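Local coordinates for protein signal recognition particle receptor subunit beta (Mus musculus, PDB 2FH5) that binds GTP as part of the signal recognition particle receptor and, together with the particle, ensures correct targeting of nascent secretory proteins to the endoplasmic reticulum membrane, at residues F84-A89 with K96-F101; N54-I59 with K208-I213; Q70-F75 with L106-A111; L23-R26 with Y32-T35; A166-K171 with S178-K183. All coordinates share one frame; numbering follows the deposited sequence.

The five contacts sample a P-loop GTPase fold from its sheet to its surface. Interaction 1 is wholly buried and largely apolar, fixing helix 91-110 on strand 79-87; interaction 2, also apolar, lays the C-terminal helix on strand 55-60 of the same sheet. Interaction 3 uses helix 91-110 again, but near the surface, where a water between two aspartates joins the helices beside the contact of Leu-72. Its residues Leu-106 and Met-110 also pack on interaction 5, a loop-to-loop contact of mixed leucine and glutamine chemistry far from the nucleotide. Interaction 4, partly buried, is the one with GTP in it, and it touches interaction 1 through Leu-23 and Val-85.

Interaction 1. Residues F84-A89 with K96-F101; sequences FVVDSA and KDVAEF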
# COMPACT_ATOMS: atom_id res chain seq x y z
N PHE B 84 7.08 10.69 -4.23
CA PHE B 84 7.93 9.65 -3.67
C PHE B 84 7.68 9.73 -2.16
O PHE B 84 8.04 10.71 -1.51
CB PHE B 84 9.41 9.93 -4.01
CG PHE B 84 10.36 8.82 -3.64
CD1 PHE B 84 10.76 8.64 -2.31
CD2 PHE B 84 10.83 7.95 -4.61
CE1 PHE B 84 11.63 7.59 -1.96
CE2 PHE B 84 11.71 6.88 -4.28
CZ PHE B 84 12.11 6.70 -2.96
N VAL B 85 7.04 8.69 -1.62
CA VAL B 85 6.72 8.64 -0.20
C VAL B 85 7.84 8.09 0.68
O VAL B 85 8.46 7.09 0.37
CB VAL B 85 5.46 7.82 0.02
CG1 VAL B 85 5.04 7.90 1.46
CG2 VAL B 85 4.37 8.30 -0.93
N VAL B 86 8.07 8.75 1.80
CA VAL B 86 9.13 8.36 2.74
C VAL B 86 8.62 8.18 4.17
O VAL B 86 7.92 9.05 4.70
CB VAL B 86 10.24 9.44 2.77
CG1 VAL B 86 11.37 9.04 3.74
CG2 VAL B 86 10.78 9.64 1.38
N ASP B 87 8.95 7.06 4.80
CA ASP B 87 8.57 6.83 6.17
C ASP B 87 9.55 7.70 6.96
O ASP B 87 10.71 7.33 7.12
CB ASP B 87 8.77 5.36 6.56
CG ASP B 87 8.39 5.06 8.01
OD1 ASP B 87 8.70 5.90 8.88
OD2 ASP B 87 7.79 3.99 8.29
N SER B 88 9.10 8.85 7.45
CA SER B 88 9.97 9.75 8.19
C SER B 88 10.49 9.24 9.54
O SER B 88 11.54 9.68 10.03
CB SER B 88 9.26 11.09 8.35
OG SER B 88 8.86 11.55 7.07
N ALA B 89 9.77 8.30 10.13
CA ALA B 89 10.14 7.72 11.42
C ALA B 89 11.19 6.63 11.28
O ALA B 89 11.97 6.41 12.19
CB ALA B 89 8.89 7.15 12.12
N LYS B 96 19.75 4.52 3.07
CA LYS B 96 20.39 3.98 1.88
C LYS B 96 19.41 3.34 0.91
O LYS B 96 19.55 3.54 -0.30
CB LYS B 96 21.50 3.01 2.30
CG LYS B 96 22.61 3.74 3.05
CD LYS B 96 23.93 2.98 3.10
CE LYS B 96 25.12 3.94 3.26
NZ LYS B 96 24.94 4.96 4.36
N ASP B 97 18.42 2.61 1.42
CA ASP B 97 17.44 1.98 0.54
C ASP B 97 16.59 3.05 -0.15
O ASP B 97 16.26 2.93 -1.33
CB ASP B 97 16.54 1.01 1.31
CG ASP B 97 17.26 -0.28 1.69
OD1 ASP B 97 17.91 -0.89 0.81
OD2 ASP B 97 17.18 -0.69 2.87
N VAL B 98 16.25 4.09 0.60
CA VAL B 98 15.47 5.20 0.08
C VAL B 98 16.25 5.91 -1.03
O VAL B 98 15.76 6.02 -2.16
CB VAL B 98 15.16 6.25 1.18
CG1 VAL B 98 14.50 7.46 0.56
CG2 VAL B 98 14.28 5.64 2.26
N ALA B 99 17.46 6.38 -0.71
CA ALA B 99 18.31 7.08 -1.70
C ALA B 99 18.51 6.28 -2.99
O ALA B 99 18.43 6.82 -4.09
CB ALA B 99 19.68 7.42 -1.08
N GLU B 100 18.77 4.99 -2.84
CA GLU B 100 18.98 4.12 -3.98
C GLU B 100 17.76 4.02 -4.90
O GLU B 100 17.91 3.95 -6.13
CB GLU B 100 19.37 2.73 -3.49
CG GLU B 100 19.43 1.67 -4.56
CD GLU B 100 19.99 0.37 -4.01
OE1 GLU B 100 21.21 0.37 -3.69
OE2 GLU B 100 19.23 -0.63 -3.88
N PHE B 101 16.57 4.00 -4.31
CA PHE B 101 15.36 3.90 -5.12
C PHE B 101 15.09 5.28 -5.72
O PHE B 101 14.76 5.39 -6.89
CB PHE B 101 14.19 3.41 -4.25
CG PHE B 101 12.87 3.29 -4.99
CD1 PHE B 101 12.82 3.14 -6.38
CD2 PHE B 101 11.67 3.34 -4.29
CE1 PHE B 101 11.59 3.06 -7.06
CE2 PHE B 101 10.44 3.26 -4.95
CZ PHE B 101 10.40 3.12 -6.35
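Strand 84-87 and helix 96-101 run almost exactly antiparallel, at 175°, with their axes 10.3 Å apart, as expected of a strand and the helix that follows it in a beta-alpha-beta crossover, here strand 79-87, helix 91-110 and strand 117-123. The space between them is bridged mainly by Phe-84. With CG anti to the backbone N (chi1 -172°), its ring reaches out from the sheet and meets the helix on two fronts. On one, Phe-84 CE2 lies over one face of the Phe-101 ring, 3.5 Å from Phe-101 CD2 and displaced toward the rim; the two rings form an oblique aromatic pair, with centroids 5.2 Å apart and planes inclined at 53°. On the other, Phe-84 CE1 approaches Val-98 CG1 at 3.8 Å, while Phe-84 CZ rests against the backbone O of Val-98. Val-86 adds a looser touch, its CG2 4.4 Å from Val-98 CG1. Cutting Phe-84 back to alanine is likely to open a gap between strand and helix, leaving Phe-101 without the ring over one face and Val-98 CG1 without its aromatic neighbour. Phe-101 also makes a cation-pi contact with Arg-68 and meets the ring of Phe-69, and its side chain comes close to Gly-14 of the GTP-binding loop. The join is largely apolar, so it rests on shape fit and burial, with no directional bond from strand to helix.

Interaction 2. Residues N54-I59 with K208-I213; sequences NSLTLI and KWLAKI
Leu-56 carries the contact from the strand side, and all of its meetings with helix 208-213 are made by one methyl, CD1. The apolar contacts are two: Leu-56 CD1 stands 4.1 Å from Leu-210 CD2 and equally 4.1 Å from Ile-213 CD1, so that it is shared by residues almost one helical turn apart. Leu-56 and Ile-213 cross at about a right angle. Ile-213 has CG1 between its backbone N and carbonyl carbon (chi1 67°); with chi2 at 86°, this brings CD1 round to Leu-56 although the CB bond is not aimed there. Against the polar backbone, Leu-56 CD1 also sits 3.6 Å from the carbonyl O of Leu-210, a van der Waals contact. Ile-213 CG2 sits over the rim of one face of the Trp-209 ring. Leu-56 and Leu-210 both pack on Val-10 of strand 9-13, while Trp-209 and Ile-213 reach Ala-81 of strand 79-87; helix 204-213 thus covers three adjoining strands of the central sheet, 55-60, 9-13 and 79-87.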
# COMPACT_ATOMS: atom_id res chain seq x y z
N ASN B 54 -10.00 20.32 -11.37
CA ASN B 54 -9.46 19.40 -12.37
C ASN B 54 -9.42 17.99 -11.80
O ASN B 54 -9.51 17.78 -10.58
CB ASN B 54 -8.04 19.82 -12.78
CG ASN B 54 -7.94 21.28 -13.17
OD1 ASN B 54 -8.04 22.17 -12.32
ND2 ASN B 54 -7.75 21.53 -14.46
N SER B 55 -9.28 17.01 -12.67
CA SER B 55 -9.22 15.63 -12.22
C SER B 55 -7.86 15.02 -12.54
O SER B 55 -7.34 15.18 -13.64
CB SER B 55 -10.33 14.81 -12.88
OG SER B 55 -10.02 14.53 -14.23
N LEU B 56 -7.29 14.34 -11.56
CA LEU B 56 -6.01 13.66 -11.73
C LEU B 56 -6.26 12.15 -11.53
O LEU B 56 -7.24 11.77 -10.89
CB LEU B 56 -5.00 14.16 -10.68
CG LEU B 56 -4.52 15.62 -10.75
CD1 LEU B 56 -3.81 16.02 -9.46
CD2 LEU B 56 -3.58 15.78 -11.96
N THR B 57 -5.43 11.30 -12.10
CA THR B 57 -5.60 9.87 -11.87
C THR B 57 -4.50 9.41 -10.90
O THR B 57 -3.35 9.29 -11.29
CB THR B 57 -5.46 9.04 -13.15
OG1 THR B 57 -6.60 9.27 -13.98
CG2 THR B 57 -5.38 7.55 -12.83
N LEU B 58 -4.85 9.21 -9.63
CA LEU B 58 -3.85 8.76 -8.68
C LEU B 58 -3.59 7.28 -8.96
O LEU B 58 -4.54 6.51 -9.17
CB LEU B 58 -4.36 8.92 -7.24
CG LEU B 58 -4.96 10.27 -6.84
CD1 LEU B 58 -5.20 10.28 -5.34
CD2 LEU B 58 -4.03 11.42 -7.20
N ILE B 59 -2.31 6.90 -9.01
CA ILE B 59 -1.89 5.52 -9.23
C ILE B 59 -0.91 5.14 -8.11
O ILE B 59 0.18 5.71 -8.00
CB ILE B 59 -1.18 5.35 -10.56
CG1 ILE B 59 -2.13 5.67 -11.71
CG2 ILE B 59 -0.65 3.94 -10.69
CD1 ILE B 59 -1.46 5.50 -13.09
N LYS B 208 -2.63 20.53 -1.33
CA LYS B 208 -2.33 21.84 -1.90
C LYS B 208 -1.43 21.62 -3.11
O LYS B 208 -1.75 22.09 -4.21
CB LYS B 208 -1.61 22.74 -0.88
CG LYS B 208 -2.39 24.01 -0.53
CD LYS B 208 -1.60 24.97 0.40
CE LYS B 208 -2.45 26.19 0.82
NZ LYS B 208 -1.76 27.16 1.74
N TRP B 209 -0.33 20.89 -2.93
CA TRP B 209 0.61 20.60 -4.03
C TRP B 209 -0.08 19.89 -5.19
O TRP B 209 0.13 20.23 -6.35
CB TRP B 209 1.77 19.75 -3.54
CG TRP B 209 2.81 19.41 -4.60
CD1 TRP B 209 3.90 20.15 -4.94
CD2 TRP B 209 2.87 18.21 -5.39
NE1 TRP B 209 4.64 19.49 -5.90
CE2 TRP B 209 4.03 18.30 -6.19
CE3 TRP B 209 2.06 17.07 -5.50
CZ2 TRP B 209 4.41 17.28 -7.08
CZ3 TRP B 209 2.44 16.06 -6.39
CH2 TRP B 209 3.60 16.18 -7.17
N LEU B 210 -0.88 18.88 -4.88
CA LEU B 210 -1.59 18.15 -5.93
C LEU B 210 -2.47 19.12 -6.72
O LEU B 210 -2.55 19.04 -7.94
CB LEU B 210 -2.44 17.04 -5.32
CG LEU B 210 -1.68 15.74 -5.01
CD1 LEU B 210 -2.55 14.86 -4.14
CD2 LEU B 210 -1.33 15.04 -6.32
N ALA B 211 -3.12 20.03 -6.01
CA ALA B 211 -3.96 21.03 -6.66
C ALA B 211 -3.08 21.87 -7.61
O ALA B 211 -3.36 22.02 -8.80
CB ALA B 211 -4.60 21.92 -5.60
N LYS B 212 -2.00 22.41 -7.04
CA LYS B 212 -1.05 23.23 -7.76
C LYS B 212 -0.48 22.61 -9.04
O LYS B 212 -0.18 23.32 -9.99
CB LYS B 212 0.08 23.62 -6.80
CG LYS B 212 1.36 24.09 -7.44
CD LYS B 212 2.42 24.28 -6.36
CE LYS B 212 3.82 24.43 -6.95
NZ LYS B 212 4.80 24.79 -5.89
N ILE B 213 -0.34 21.29 -9.09
CA ILE B 213 0.22 20.68 -10.30
C ILE B 213 -0.81 20.12 -11.25
O ILE B 213 -0.47 19.64 -12.32
CB ILE B 213 1.25 19.55 -9.94
CG1 ILE B 213 0.57 18.35 -9.27
CG2 ILE B 213 2.30 20.11 -9.01
CD1 ILE B 213 -0.01 17.33 -10.24

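Interaction 3. Residues Q70-F75 with L106-A111; sequences QLLDRF and LIDSMA
OD2 of Asp-108 accepts a hydrogen bond from a water at 2.6 Å, and the same water donates to Asp-73 OD1 at 2.7 Å, tying the two carboxylates together. The bridge spans helix 65-75 and helix 91-110, neighbouring helices of the P-loop GTPase fold that are joined in sequence through strand 79-87. The pair is two like charges close together, Asp-73 OD1 and Asp-108 OD2 being 3.9 Å apart. By giving one hydrogen to each, the water probably offsets part of that repulsion. The side chains cross at about a right angle, with the carboxylate planes turned 36° from each other. Both aspartates place CG anti to their carbonyl carbon (chi1 -70° for Asp-73 and -73° for Asp-108), which brings the acids to the two ends of the water bridge. Asp-73 OD1 also has a long, weak ion pair with Lys-76 NZ. On the side facing the sheet, Leu-72, which is buried, points toward helix 91-110 and packs on Leu-11 of strand 9-13. Its methyl CD2 is 3.6 Å from Asp-108 OD2, the very oxygen that holds the water.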
# COMPACT_ATOMS: atom_id res chain seq x y z
N GLN B 70 9.48 -2.56 -12.52
CA GLN B 70 8.67 -3.10 -13.59
C GLN B 70 7.44 -2.19 -13.76
O GLN B 70 7.11 -1.80 -14.88
CB GLN B 70 8.23 -4.53 -13.25
CG GLN B 70 7.47 -5.22 -14.36
CD GLN B 70 6.27 -6.02 -13.85
OE1 GLN B 70 6.39 -6.82 -12.91
NE2 GLN B 70 5.11 -5.80 -14.47
N LEU B 71 6.79 -1.84 -12.66
CA LEU B 71 5.61 -0.98 -12.72
C LEU B 71 5.87 0.51 -12.90
O LEU B 71 5.03 1.19 -13.48
CB LEU B 71 4.72 -1.19 -11.49
CG LEU B 71 3.88 -2.47 -11.58
CD1 LEU B 71 3.34 -2.84 -10.21
CD2 LEU B 71 2.76 -2.24 -12.56
N LEU B 72 7.00 1.02 -12.41
CA LEU B 72 7.30 2.43 -12.63
C LEU B 72 7.55 2.58 -14.14
O LEU B 72 7.09 3.54 -14.76
CB LEU B 72 8.52 2.90 -11.83
CG LEU B 72 9.03 4.34 -12.06
CD1 LEU B 72 7.96 5.39 -11.79
CD2 LEU B 72 10.21 4.60 -11.15
N ASP B 73 8.28 1.63 -14.74
CA ASP B 73 8.55 1.67 -16.18
C ASP B 73 7.23 1.68 -16.96
O ASP B 73 7.08 2.42 -17.92
CB ASP B 73 9.32 0.45 -16.67
CG ASP B 73 10.77 0.42 -16.20
OD1 ASP B 73 11.36 1.52 -16.01
OD2 ASP B 73 11.31 -0.70 -16.03
N ARG B 74 6.29 0.83 -16.54
CA ARG B 74 5.01 0.74 -17.23
C ARG B 74 4.16 2.01 -17.21
O ARG B 74 3.50 2.32 -18.18
CB ARG B 74 4.18 -0.43 -16.68
CG ARG B 74 2.86 -0.61 -17.40
CD ARG B 74 1.87 -1.47 -16.65
NE ARG B 74 2.27 -2.87 -16.59
CZ ARG B 74 1.48 -3.85 -16.14
NH1 ARG B 74 0.25 -3.57 -15.71
NH2 ARG B 74 1.94 -5.10 -16.11
N PHE B 75 4.20 2.76 -16.11
CA PHE B 75 3.38 3.96 -16.00
C PHE B 75 4.10 5.30 -16.11
O PHE B 75 3.43 6.34 -16.17
CB PHE B 75 2.62 3.95 -14.67
CG PHE B 75 1.57 2.87 -14.57
CD1 PHE B 75 0.39 2.94 -15.31
CD2 PHE B 75 1.76 1.76 -13.73
CE1 PHE B 75 -0.58 1.92 -15.23
CE2 PHE B 75 0.81 0.75 -13.65
CZ PHE B 75 -0.37 0.83 -14.40
N LEU B 106 14.84 9.51 -10.06
CA LEU B 106 15.33 10.78 -10.59
C LEU B 106 15.82 10.57 -12.01
O LEU B 106 15.50 11.33 -12.92
CB LEU B 106 16.48 11.29 -9.73
CG LEU B 106 16.00 11.82 -8.40
CD1 LEU B 106 17.19 12.14 -7.54
CD2 LEU B 106 15.14 13.03 -8.62
N ILE B 107 16.60 9.52 -12.20
CA ILE B 107 17.08 9.22 -13.53
C ILE B 107 15.91 8.99 -14.48
O ILE B 107 15.80 9.68 -15.50
CB ILE B 107 18.03 8.03 -13.49
CG1 ILE B 107 19.41 8.52 -13.06
CG2 ILE B 107 18.06 7.34 -14.83
CD1 ILE B 107 20.44 7.43 -12.96
N ASP B 108 15.03 8.05 -14.16
CA ASP B 108 13.87 7.76 -15.01
C ASP B 108 13.10 9.01 -15.38
O ASP B 108 12.70 9.19 -16.53
CB ASP B 108 12.90 6.82 -14.31
CG ASP B 108 13.41 5.40 -14.25
OD1 ASP B 108 14.59 5.18 -14.58
OD2 ASP B 108 12.64 4.52 -13.86
N SER B 109 12.88 9.88 -14.39
CA SER B 109 12.13 11.11 -14.61
C SER B 109 12.77 12.08 -15.59
O SER B 109 12.08 12.69 -16.42
CB SER B 109 11.89 11.81 -13.27
OG SER B 109 11.16 10.97 -12.39
N MET B 110 14.09 12.23 -15.50
CA MET B 110 14.79 13.15 -16.39
C MET B 110 14.86 12.65 -17.83
O MET B 110 14.76 13.43 -18.77
CB MET B 110 16.20 13.44 -15.86
CG MET B 110 16.19 14.20 -14.55
SD MET B 110 17.84 14.53 -13.93
CE MET B 110 18.58 12.89 -13.98
N ALA B 111 15.02 11.34 -17.99
CA ALA B 111 15.08 10.75 -19.33
C ALA B 111 13.74 10.85 -20.08
O ALA B 111 13.61 10.37 -21.19
CB ALA B 111 15.52 9.28 -19.23
O HOH W 1 12.53 1.95 -13.65

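Interaction 4. Residues L23-R26 with Y32-T35; sequences LFVR and YRDT. With GTP (guanosine-5'-triphosphate), chain D.
The guanidinium of Arg-26 lies against backbone as well as side chain: over one of its faces sits the Tyr-32 N, 3.5 Å above the plane and offset toward the rim. Arg-26 NH1 is 3.5 Å from Tyr-32 CB and sits at the edge of the phenol ring, whose plane is turned 45° from the guanidinium. Bends at chi2 (91°) and chi3 (-140°) fold the arginine from helix 20-29 over to the 32-35 loop. Outside that loop, weak hydrogen bonds join Arg-26 NH1 to the O of Ala-191 and Arg-26 NH2 to the O of Gly-30. With alanine at this position those two carbonyls are likely to lose their weak donors, and the backbone of Tyr-32 the flat group against it. Val-25 CG1 packs on Arg-33 CG at 3.7 Å, the chains crossing at about a right angle. Tyr-32 turns its ring edge to the ribose, CE1 3.8 Å from GTP O2', and its OH donates to Asp-34 OD1 from above the carboxylate plane. One loop thus bonds the alpha-phosphate, Thr-35 OG1 donating to GTP O2A at 2.7 Å, leans on helix 20-29 through Tyr-32 and Arg-33, and meets the backbone of another protein chain through Arg-33 NH2.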
# COMPACT_ATOMS: atom_id res chain seq x y z
N LEU B 23 -2.02 6.89 2.15
CA LEU B 23 -2.17 8.27 1.66
C LEU B 23 -3.20 8.28 0.54
O LEU B 23 -4.06 9.14 0.49
CB LEU B 23 -0.86 8.80 1.09
CG LEU B 23 0.19 9.27 2.08
CD1 LEU B 23 1.42 9.72 1.34
CD2 LEU B 23 -0.39 10.41 2.90
N PHE B 24 -3.07 7.31 -0.36
CA PHE B 24 -3.97 7.14 -1.49
C PHE B 24 -5.42 7.09 -0.97
O PHE B 24 -6.29 7.78 -1.50
CB PHE B 24 -3.56 5.83 -2.20
CG PHE B 24 -4.43 5.42 -3.35
CD1 PHE B 24 -4.28 6.01 -4.60
CD2 PHE B 24 -5.29 4.34 -3.23
CE1 PHE B 24 -4.99 5.51 -5.72
CE2 PHE B 24 -6.01 3.84 -4.34
CZ PHE B 24 -5.85 4.42 -5.58
N VAL B 25 -5.66 6.30 0.08
CA VAL B 25 -6.99 6.17 0.66
C VAL B 25 -7.46 7.49 1.29
O VAL B 25 -8.58 7.94 1.07
CB VAL B 25 -7.02 5.05 1.75
CG1 VAL B 25 -8.36 5.07 2.49
CG2 VAL B 25 -6.81 3.70 1.10
N ARG B 26 -6.61 8.08 2.10
CA ARG B 26 -6.89 9.34 2.76
C ARG B 26 -7.26 10.46 1.77
O ARG B 26 -8.11 11.30 2.08
CB ARG B 26 -5.67 9.78 3.55
CG ARG B 26 -6.01 10.57 4.75
CD ARG B 26 -6.15 9.61 5.88
NE ARG B 26 -7.26 9.95 6.76
CZ ARG B 26 -7.50 9.32 7.90
NH1 ARG B 26 -6.69 8.33 8.29
NH2 ARG B 26 -8.56 9.65 8.63
N TYR B 32 -9.55 6.36 7.20
CA TYR B 32 -8.50 5.39 7.50
C TYR B 32 -9.05 4.04 7.06
O TYR B 32 -10.27 3.85 7.02
CB TYR B 32 -8.22 5.32 9.00
CG TYR B 32 -7.35 4.14 9.38
CD1 TYR B 32 -5.96 4.20 9.26
CD2 TYR B 32 -7.91 2.92 9.80
CE1 TYR B 32 -5.16 3.10 9.54
CE2 TYR B 32 -7.12 1.81 10.09
CZ TYR B 32 -5.73 1.91 9.95
OH TYR B 32 -4.92 0.83 10.18
N ARG B 33 -8.15 3.12 6.72
CA ARG B 33 -8.50 1.75 6.33
C ARG B 33 -7.28 0.89 6.57
O ARG B 33 -6.16 1.33 6.35
CB ARG B 33 -8.84 1.63 4.84
CG ARG B 33 -10.07 2.33 4.38
CD ARG B 33 -11.33 1.50 4.55
NE ARG B 33 -12.41 1.98 3.68
CZ ARG B 33 -12.92 3.21 3.73
NH1 ARG B 33 -12.46 4.09 4.61
NH2 ARG B 33 -13.87 3.57 2.87
N ASP B 34 -7.50 -0.33 7.02
CA ASP B 34 -6.41 -1.26 7.20
C ASP B 34 -5.90 -1.66 5.83
O ASP B 34 -6.65 -1.74 4.87
CB ASP B 34 -6.87 -2.51 7.95
CG ASP B 34 -7.03 -2.26 9.44
OD1 ASP B 34 -6.05 -1.80 10.07
OD2 ASP B 34 -8.13 -2.52 9.96
N THR B 35 -4.60 -1.92 5.75
CA THR B 35 -3.98 -2.30 4.50
C THR B 35 -2.96 -3.42 4.71
O THR B 35 -2.53 -3.68 5.82
CB THR B 35 -3.21 -1.07 3.89
OG1 THR B 35 -2.29 -0.55 4.86
CG2 THR B 35 -4.16 0.04 3.52
PG GTP D . 3.62 -1.31 0.09
O1G GTP D . 4.32 -2.44 0.66
O2G GTP D . 2.27 -1.67 -0.44
O3G GTP D . 4.48 -0.61 -0.98
O3B GTP D . 3.38 -0.30 1.47
PB GTP D . 2.66 1.06 1.48
O1B GTP D . 3.64 2.17 1.26
O2B GTP D . 1.48 1.15 0.54
O3A GTP D . 2.23 1.10 3.02
PA GTP D . 0.80 1.26 3.66
O1A GTP D . 0.08 2.36 3.10
O2A GTP D . 0.04 -0.03 3.56
O5' GTP D . 1.27 1.64 5.12
C5' GTP D . 2.00 0.67 5.86
C4' GTP D . 1.63 0.78 7.34
O4' GTP D . 1.94 2.09 7.85
C3' GTP D . 0.13 0.60 7.63
O3' GTP D . -0.07 -0.15 8.85
C2' GTP D . -0.37 2.02 7.74
O2' GTP D . -1.63 2.18 8.41
C1' GTP D . 0.80 2.75 8.40
N9 GTP D . 0.92 4.15 8.03
C8 GTP D . 0.86 4.68 6.73
N7 GTP D . 1.01 6.00 6.77
C5 GTP D . 1.17 6.36 8.12
C6 GTP D . 1.37 7.58 8.79
O6 GTP D . 1.47 8.71 8.34
N1 GTP D . 1.49 7.54 10.20
C2 GTP D . 1.41 6.37 10.93
N2 GTP D . 1.51 6.43 12.29
N3 GTP D . 1.22 5.19 10.28
C4 GTP D . 1.10 5.20 8.90

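Interaction 5. Residues A166-K171 with S178-K183; sequences AQLGKK and SQLPLK
Leu-168 and Leu-180 meet obliquely, methyl to methyl, with Leu-168 CD2 4.1 Å from Leu-180 CD2, and so join two parts of the long loop that connects helix 133-150 to strand 184-188 in this P-loop GTPase fold. In neither leucine is the CB bond aimed straight at the partner; the CD2 branch of each closes the distance. The pair is buried against helix 91-110, where Leu-168 packs on Tyr-103 and Leu-180 on Leu-106, and Phe-175 of the intervening loop touches both. Leu-180 CD2 also comes within 4.2 Å of Gly-169 N, carrying the apolar contact onto the backbone. Gln-179 points toward residues 169-170 with its chain extended beyond CG. Its amide NE2 is bonded to the O of Glu-174, which steadies the group, while the other end, OE1, is laid against Gly-169. The positive phi of Gly-169 (54°) and its missing side chain let that oxygen come close to the CA. Further along, Pro-181 is the centre of an inverse gamma turn that leads the chain toward strand 184-188, and it packs on Met-110 of helix 91-110. Gln-179 OE1 lies 3.4 Å from Gly-169 CA and 3.6 Å from Lys-170 N, close to the backbone but not hydrogen-bonded to it.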
# COMPACT_ATOMS: atom_id res chain seq x y z
N ALA B 166 22.84 9.60 -18.60
CA ALA B 166 22.25 10.65 -17.77
C ALA B 166 22.85 10.64 -16.37
O ALA B 166 23.02 9.57 -15.78
CB ALA B 166 20.74 10.47 -17.69
N GLN B 167 23.16 11.81 -15.83
CA GLN B 167 23.74 11.90 -14.50
C GLN B 167 23.13 12.99 -13.63
O GLN B 167 22.40 13.86 -14.11
CB GLN B 167 25.25 12.13 -14.60
CG GLN B 167 25.62 13.52 -15.02
CD GLN B 167 27.09 13.77 -14.86
OE1 GLN B 167 27.91 13.21 -15.58
NE2 GLN B 167 27.44 14.60 -13.88
N LEU B 168 23.46 12.96 -12.34
CA LEU B 168 22.93 13.91 -11.38
C LEU B 168 23.74 15.18 -11.17
O LEU B 168 24.87 15.13 -10.71
CB LEU B 168 22.74 13.23 -10.02
CG LEU B 168 21.79 12.04 -9.84
CD1 LEU B 168 21.70 11.73 -8.36
CD2 LEU B 168 20.41 12.36 -10.39
N GLY B 169 23.15 16.33 -11.49
CA GLY B 169 23.83 17.60 -11.31
C GLY B 169 25.18 17.70 -11.98
O GLY B 169 25.38 17.17 -13.09
N LYS B 170 26.13 18.38 -11.34
CA LYS B 170 27.46 18.51 -11.92
C LYS B 170 28.47 17.67 -11.14
O LYS B 170 28.50 17.72 -9.91
CB LYS B 170 27.88 19.98 -11.92
CG LYS B 170 27.25 20.79 -13.04
CD LYS B 170 27.81 20.41 -14.40
CE LYS B 170 27.00 21.04 -15.52
NZ LYS B 170 26.64 22.45 -15.22
N LYS B 171 29.28 16.91 -11.87
CA LYS B 171 30.27 16.03 -11.26
C LYS B 171 31.19 16.73 -10.26
O LYS B 171 31.52 16.19 -9.20
CB LYS B 171 31.11 15.35 -12.33
CG LYS B 171 31.85 16.32 -13.25
CD LYS B 171 32.90 15.62 -14.10
CE LYS B 171 34.09 15.24 -13.25
NZ LYS B 171 34.88 14.11 -13.82
N SER B 178 18.34 21.10 -6.21
CA SER B 178 18.17 22.30 -7.04
C SER B 178 18.96 22.25 -8.37
O SER B 178 18.57 22.89 -9.34
CB SER B 178 18.58 23.55 -6.26
OG SER B 178 19.97 23.53 -5.99
N GLN B 179 20.04 21.49 -8.42
CA GLN B 179 20.83 21.37 -9.65
C GLN B 179 20.11 20.51 -10.70
O GLN B 179 20.59 20.33 -11.82
CB GLN B 179 22.19 20.71 -9.35
CG GLN B 179 22.88 21.23 -8.12
CD GLN B 179 24.07 20.38 -7.75
OE1 GLN B 179 24.36 19.37 -8.42
NE2 GLN B 179 24.77 20.76 -6.67
N LEU B 180 18.96 19.97 -10.34
CA LEU B 180 18.26 19.10 -11.25
C LEU B 180 17.35 19.79 -12.24
O LEU B 180 16.68 20.77 -11.90
CB LEU B 180 17.42 18.08 -10.47
CG LEU B 180 18.09 16.97 -9.67
CD1 LEU B 180 17.03 16.03 -9.14
CD2 LEU B 180 19.06 16.21 -10.56
N PRO B 181 17.31 19.29 -13.48
CA PRO B 181 16.43 19.87 -14.50
C PRO B 181 15.02 19.30 -14.26
O PRO B 181 14.42 18.73 -15.17
CB PRO B 181 17.03 19.37 -15.81
CG PRO B 181 17.58 18.01 -15.43
CD PRO B 181 18.25 18.32 -14.09
N LEU B 182 14.52 19.44 -13.02
CA LEU B 182 13.20 18.95 -12.61
C LEU B 182 12.63 19.77 -11.46
O LEU B 182 13.38 20.24 -10.61
CB LEU B 182 13.28 17.53 -12.06
CG LEU B 182 13.70 16.27 -12.80
CD1 LEU B 182 14.22 15.26 -11.78
CD2 LEU B 182 12.53 15.70 -13.56
N LYS B 183 11.31 19.91 -11.42
CA LYS B 183 10.66 20.60 -10.31
C LYS B 183 10.68 19.53 -9.19
O LYS B 183 10.16 18.42 -9.37
CB LYS B 183 9.22 20.96 -10.66
CG LYS B 183 9.06 21.96 -11.79
CD LYS B 183 9.48 23.37 -11.36
CE LYS B 183 9.15 24.40 -12.43
NZ LYS B 183 9.52 25.77 -11.98